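Local coordinates for uncharacterized protein DUF1185 (Bordetella bronchiseptica RB50, PDB 3BYQ) that is of unknown function but adopts a variant of the Bacillus chorismate mutase fold and may play a part in amino-acid metabolism, at residues W104-V109 against L166-G171; P48-F53 against E91-A96. All blocks are in the same frame, centred on the assembly; numbering follows the deposited sequence. Where two conformers were deposited one is given.

Contact 1 of 2, residues W104-V109 against L166-G171; sequences WAMRSV and LVMGTG. With EDO (1,2-ethanediol), chain T; EDO (1,2-ethanediol), chain C.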
loop_
_atom_site.group_PDB
_atom_site.type_symbol
_atom_site.label_atom_id
_atom_site.label_comp_id
_atom_site.label_asym_id
_atom_site.label_seq_id
_atom_site.Cartn_x
_atom_site.Cartn_y
_atom_site.Cartn_z
ATOM N N TRP B 104 -23.031 16.119 -14.637
ATOM C CA TRP B 104 -23.853 17.131 -15.333
ATOM C C TRP B 104 -23.094 18.414 -15.535
ATOM O O TRP B 104 -23.134 19.031 -16.607
ATOM C CB TRP B 104 -25.172 17.352 -14.610
ATOM C CG TRP B 104 -26.056 16.120 -14.637
ATOM C CD1 TRP B 104 -25.678 14.811 -14.886
ATOM C CD2 TRP B 104 -27.440 16.074 -14.292
ATOM N NE1 TRP B 104 -26.772 13.979 -14.761
ATOM C CE2 TRP B 104 -27.856 14.728 -14.395
ATOM C CE3 TRP B 104 -28.368 17.044 -13.910
ATOM C CZ2 TRP B 104 -29.157 14.326 -14.110
ATOM C CZ3 TRP B 104 -29.652 16.649 -13.643
ATOM C CH2 TRP B 104 -30.039 15.298 -13.750
ATOM N N ALA B 105 -22.359 18.821 -14.518
ATOM C CA ALA B 105 -21.533 20.026 -14.640
ATOM C C ALA B 105 -20.530 19.887 -15.760
ATOM O O ALA B 105 -20.349 20.790 -16.579
ATOM C CB ALA B 105 -20.821 20.357 -13.304
HETATM N N MSE B 106 -19.849 18.753 -15.801
HETATM C CA MSE B 106 -18.833 18.545 -16.827
HETATM C C MSE B 106 -19.454 18.499 -18.213
HETATM O O MSE B 106 -18.982 19.140 -19.154
HETATM C CB MSE B 106 -17.996 17.292 -16.529
HETATM C CG MSE B 106 -16.964 17.029 -17.606
HETATM SE SE MSE B 106 -15.555 15.919 -17.064
HETATM C CE MSE B 106 -16.603 14.461 -16.556
ATOM N N ARG B 107 -20.535 17.753 -18.352
ATOM C CA ARG B 107 -21.190 17.685 -19.638
ATOM C C ARG B 107 -21.643 19.061 -20.101
ATOM O O ARG B 107 -21.498 19.398 -21.283
ATOM C CB ARG B 107 -22.300 16.637 -19.631
ATOM C CG ARG B 107 -21.650 15.272 -19.556
ATOM C CD ARG B 107 -22.652 14.210 -19.325
ATOM N NE ARG B 107 -23.444 13.985 -20.513
ATOM C CZ ARG B 107 -24.446 13.131 -20.554
ATOM N NH1 ARG B 107 -24.783 12.458 -19.465
ATOM N NH2 ARG B 107 -25.130 12.962 -21.668
ATOM N N SER B 108 -22.097 19.907 -19.174
ATOM C CA SER B 108 -22.524 21.262 -19.554
ATOM C C SER B 108 -21.352 22.145 -20.016
ATOM O O SER B 108 -21.466 22.879 -20.990
ATOM C CB SER B 108 -23.301 21.927 -18.415
ATOM O OG SER B 108 -24.522 21.213 -18.217
ATOM N N VAL B 109 -20.223 22.030 -19.329
ATOM C CA VAL B 109 -18.995 22.752 -19.702
ATOM C C VAL B 109 -18.533 22.359 -21.097
ATOM O O VAL B 109 -18.088 23.188 -21.873
ATOM C CB VAL B 109 -17.869 22.543 -18.668
ATOM C CG1 VAL B 109 -16.478 22.882 -19.227
ATOM C CG2 VAL B 109 -18.236 23.290 -17.382
ATOM N N LEU B 166 -12.679 15.026 -11.368
ATOM C CA LEU B 166 -13.101 14.876 -12.761
ATOM C C LEU B 166 -11.856 14.539 -13.553
ATOM O O LEU B 166 -10.739 14.954 -13.198
ATOM C CB LEU B 166 -13.717 16.149 -13.309
ATOM C CG LEU B 166 -15.038 16.588 -12.660
ATOM C CD1 LEU B 166 -15.525 17.897 -13.257
ATOM C CD2 LEU B 166 -16.076 15.507 -12.805
ATOM N N VAL B 167 -12.060 13.816 -14.635
ATOM C CA VAL B 167 -11.009 13.429 -15.550
ATOM C C VAL B 167 -11.406 13.764 -16.982
ATOM O O VAL B 167 -12.530 13.556 -17.379
ATOM C CB VAL B 167 -10.707 11.920 -15.463
ATOM C CG1 VAL B 167 -9.628 11.496 -16.498
ATOM C CG2 VAL B 167 -10.288 11.538 -14.047
HETATM N N MSE B 168 -10.442 14.311 -17.732
HETATM C CA MSE B 168 -10.567 14.487 -19.186
HETATM C C MSE B 168 -9.287 14.041 -19.858
HETATM O O MSE B 168 -8.203 14.115 -19.268
HETATM C CB MSE B 168 -10.863 15.912 -19.619
HETATM C CG MSE B 168 -12.215 16.448 -19.116
HETATM SE SE MSE B 168 -12.456 18.233 -19.813
HETATM C CE MSE B 168 -13.919 18.757 -18.675
ATOM N N GLY B 169 -9.435 13.621 -21.097
ATOM C CA GLY B 169 -8.317 13.139 -21.901
ATOM C C GLY B 169 -8.502 13.441 -23.369
ATOM O O GLY B 169 -9.609 13.747 -23.808
ATOM N N THR B 170 -7.399 13.304 -24.111
ATOM C CA THR B 170 -7.304 13.808 -25.495
ATOM C C THR B 170 -7.461 12.808 -26.636
ATOM O O THR B 170 -7.583 13.221 -27.794
ATOM C CB THR B 170 -5.968 14.527 -25.710
ATOM O OG1 THR B 170 -4.900 13.573 -25.560
ATOM C CG2 THR B 170 -5.833 15.645 -24.728
ATOM N N GLY B 171 -7.492 11.520 -26.311
ATOM C CA GLY B 171 -7.615 10.518 -27.354
ATOM C C GLY B 171 -7.672 9.089 -26.902
ATOM O O GLY B 171 -7.977 8.804 -25.758
HETATM C C1 EDO T . -3.651 12.696 -28.784
HETATM O O1 EDO T . -4.426 12.063 -27.770
HETATM C C2 EDO T . -4.475 13.073 -30.012
HETATM O O2 EDO T . -5.841 12.733 -29.819
HETATM C C1 EDO C . -25.467 10.395 -13.944
HETATM O O1 EDO C . -25.787 10.956 -15.229
HETATM C C2 EDO C . -26.507 10.780 -12.892
HETATM O O2 EDO C . -27.531 9.791 -12.851
#

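Contact 2 of 2, residues P48-F53 against E91-A96; sequences PDLMPF and EMEHGA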
loop_
_atom_site.group_PDB
_atom_site.type_symbol
_atom_site.label_atom_id
_atom_site.label_comp_id
_atom_site.label_asym_id
_atom_site.label_seq_id
_atom_site.Cartn_x
_atom_site.Cartn_y
_atom_site.Cartn_z
ATOM N N PRO B 48 -30.761 11.901 6.087
ATOM C CA PRO B 48 -31.587 11.395 5.008
ATOM C C PRO B 48 -31.640 12.246 3.778
ATOM O O PRO B 48 -31.859 11.727 2.710
ATOM C CB PRO B 48 -33.001 11.363 5.618
ATOM C CG PRO B 48 -32.922 12.044 6.885
ATOM C CD PRO B 48 -31.529 12.118 7.325
ATOM N N ASP B 49 -31.467 13.556 3.958
ATOM C CA ASP B 49 -31.571 14.540 2.874
ATOM C C ASP B 49 -30.242 15.150 2.422
ATOM O O ASP B 49 -29.721 16.143 2.949
ATOM C CB ASP B 49 -32.545 15.644 3.264
ATOM C CG ASP B 49 -32.825 16.608 2.125
ATOM O OD1 ASP B 49 -32.547 16.308 0.934
ATOM O OD2 ASP B 49 -33.388 17.670 2.438
ATOM N N LEU B 50 -29.726 14.536 1.361
ATOM C CA LEU B 50 -28.478 14.939 0.751
ATOM C C LEU B 50 -28.701 15.770 -0.501
ATOM O O LEU B 50 -27.734 16.110 -1.223
ATOM C CB LEU B 50 -27.675 13.710 0.383
ATOM C CG LEU B 50 -27.207 12.874 1.566
ATOM C CD1 LEU B 50 -26.516 11.576 1.116
ATOM C CD2 LEU B 50 -26.272 13.732 2.424
HETATM N N MSE B 51 -29.959 16.136 -0.740
HETATM C CA MSE B 51 -30.289 16.838 -2.001
HETATM C C MSE B 51 -29.710 18.253 -2.069
HETATM O O MSE B 51 -29.185 18.641 -3.114
HETATM C CB MSE B 51 -31.793 16.796 -2.287
HETATM C CG MSE B 51 -32.364 15.406 -2.307
HETATM SE SE MSE B 51 -31.522 14.245 -3.612
HETATM C CE MSE B 51 -32.433 14.950 -5.144
ATOM N N PRO B 52 -29.784 19.043 -0.975
ATOM C CA PRO B 52 -29.146 20.353 -0.999
ATOM C C PRO B 52 -27.643 20.311 -1.285
ATOM O O PRO B 52 -27.137 21.121 -2.060
ATOM C CB PRO B 52 -29.435 20.905 0.399
ATOM C CG PRO B 52 -30.735 20.260 0.768
ATOM C CD PRO B 52 -30.625 18.884 0.227
ATOM N N PHE B 53 -26.961 19.343 -0.683
ATOM C CA PHE B 53 -25.514 19.154 -0.869
ATOM C C PHE B 53 -25.225 18.832 -2.336
ATOM O O PHE B 53 -24.371 19.454 -2.981
ATOM C CB PHE B 53 -25.049 18.039 0.080
ATOM C CG PHE B 53 -23.552 17.777 0.094
ATOM C CD1 PHE B 53 -22.637 18.804 0.249
ATOM C CD2 PHE B 53 -23.087 16.484 0.102
ATOM C CE1 PHE B 53 -21.272 18.545 0.337
ATOM C CE2 PHE B 53 -21.733 16.220 0.171
ATOM C CZ PHE B 53 -20.814 17.265 0.310
ATOM N N GLU B 91 -20.011 7.977 4.285
ATOM C CA GLU B 91 -20.658 6.837 3.650
ATOM C C GLU B 91 -20.610 7.010 2.145
ATOM O O GLU B 91 -20.404 8.114 1.633
ATOM C CB GLU B 91 -22.097 6.639 4.116
ATOM C CG GLU B 91 -23.037 7.765 3.763
ATOM C CD GLU B 91 -24.474 7.468 4.196
ATOM O OE1 GLU B 91 -25.138 6.578 3.597
ATOM O OE2 GLU B 91 -24.954 8.144 5.146
HETATM N N MSE B 92 -20.855 5.911 1.446
HETATM C CA MSE B 92 -20.791 5.871 -0.013
HETATM C C MSE B 92 -21.718 6.917 -0.618
HETATM O O MSE B 92 -21.376 7.559 -1.599
HETATM C CB MSE B 92 -21.189 4.480 -0.532
HETATM C CG MSE B 92 -20.731 4.140 -1.929
HETATM SE SE MSE B 92 -18.797 4.063 -2.161
HETATM C CE MSE B 92 -18.753 2.613 -3.482
ATOM N N GLU B 93 -22.881 7.074 -0.001
ATOM C CA GLU B 93 -23.878 8.024 -0.524
ATOM C C GLU B 93 -23.329 9.456 -0.602
ATOM O O GLU B 93 -23.744 10.250 -1.444
ATOM C CB GLU B 93 -25.185 7.955 0.261
ATOM C CG GLU B 93 -26.374 8.329 -0.538
ATOM C CD GLU B 93 -26.729 7.286 -1.561
ATOM O OE1 GLU B 93 -26.115 6.191 -1.517
ATOM O OE2 GLU B 93 -27.643 7.542 -2.381
ATOM N N HIS B 94 -22.360 9.787 0.252
ATOM C CA HIS B 94 -21.753 11.132 0.230
ATOM C C HIS B 94 -20.888 11.364 -1.020
ATOM O O HIS B 94 -20.590 12.486 -1.395
ATOM C CB HIS B 94 -20.900 11.379 1.469
ATOM C CG HIS B 94 -21.654 11.311 2.756
ATOM N ND1 HIS B 94 -21.036 10.988 3.948
ATOM C CD2 HIS B 94 -22.967 11.509 3.040
ATOM C CE1 HIS B 94 -21.946 10.990 4.913
ATOM N NE2 HIS B 94 -23.129 11.303 4.390
ATOM N N GLY B 95 -20.433 10.264 -1.604
ATOM C CA GLY B 95 -19.692 10.301 -2.843
ATOM C C GLY B 95 -20.636 10.182 -4.028
ATOM O O GLY B 95 -20.384 10.716 -5.091
ATOM N N ALA B 96 -21.732 9.472 -3.831
ATOM C CA ALA B 96 -22.673 9.215 -4.906
ATOM C C ALA B 96 -23.367 10.467 -5.428
ATOM O O ALA B 96 -23.889 10.487 -6.550
ATOM C CB ALA B 96 -23.680 8.151 -4.484
#

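Contact 1 of 2, residues W104-V109 against L166-G171
Met-106, a selenomethionine on helix 98-109, reaches down onto strand 161-169 and lodges between Leu-166 and Met-168, two residues apart on the same strand. Its CG lies anti to the backbone N (chi1 178°), which sends the chain straight off the helix; a bend at chi3 (57°) then turns the terminal methyl aside. SE of Met-106 comes to 3.7 Å from CE of Met-168. The same SE of Met-106 lies 3.9 Å from the backbone O of Val-167. CE of Met-106 rests 3.9 Å from CD2 of Leu-166. Met-168, also a selenomethionine, is extended beyond CG and runs past Met-106 in the opposite direction, CE of Met-168 lying 3.7 Å from CG of Met-106. Leu-166 likewise runs past Met-106 in the opposite direction, with CD1 of Leu-166 4.1 Å from CB of Met-106. The axes of 104-109 and 166-169 approach to 10.4 Å, with 34° between their N-to-C directions, a gap these side chains bridge. Tyr-80 and Val-117 also pack on Met-106, and Ala-65 and Leu-68 of helix 51-72 on Leu-166. Buried methyl, methylene and selenium atoms, with the Val-167 carbonyl, make the contact between these two segments one of dispersion and fit of shape.

Contact 2 of 2, residues P48-F53 against E91-A96
An Asx turn leads into helix 51-72 just where its first residues pack against the short helical turn 93-96, part of this variant of the chorismate mutase fold. Asp-49 OD1 accepts from the backbone N of Met-51 at 3.1 Å, the N-H approaching from above the carboxylate plane, 42° out of it. Leu-50, at the N-cap position, carries the contact with its two methyls. CD1 of Leu-50 meets the aliphatic part of Glu-93, 3.6 Å from CG of Glu-93, the two side chains crossing at a slant. CD2 of Leu-50 lies 4.0 Å from CD2 of His-94, whose side chain runs at about a right angle to that of Leu-50. A bend at chi2 (72°) carries the Glu-93 carboxylate onward to the second subunit, where OE1 forms a salt bridge with Arg-173 and OE2 accepts from the backbone N of Arg-177. Thus the one side chain offers methylene to Leu-50 and charge to the neighbouring chain. One turn further along, CE2 of Phe-53 comes to 4.2 Å from the backbone O of His-94, and the Phe-53 ring makes an edge-to-face contact with Tyr-42. One face of the His-94 ring is covered by CG of Glu-91, 3.5 Å above the plane and over its centre.

Helix 51-72 ties the two contacts together: its first turn takes part in contact 2, and farther along it packs on the strand side of contact 1. A second link is sequential, since helix 93-96 is followed directly by helix 98-109. A third is strand 161-169, which forms one side of contact 1 and carries Ile-162, which touches Phe-53 and His-94 of contact 2. The centres are 22 Å apart and the nearest atoms about 9 Å, so the contacts do not touch. Contact 1 lies about 7 Å from the centre of the chain and contact 2 about 18 Å; both reach the second subunit. Neither borders a known active site, and the 1,2-ethanediols bound at contact 1 probably come from the crystallisation liquor.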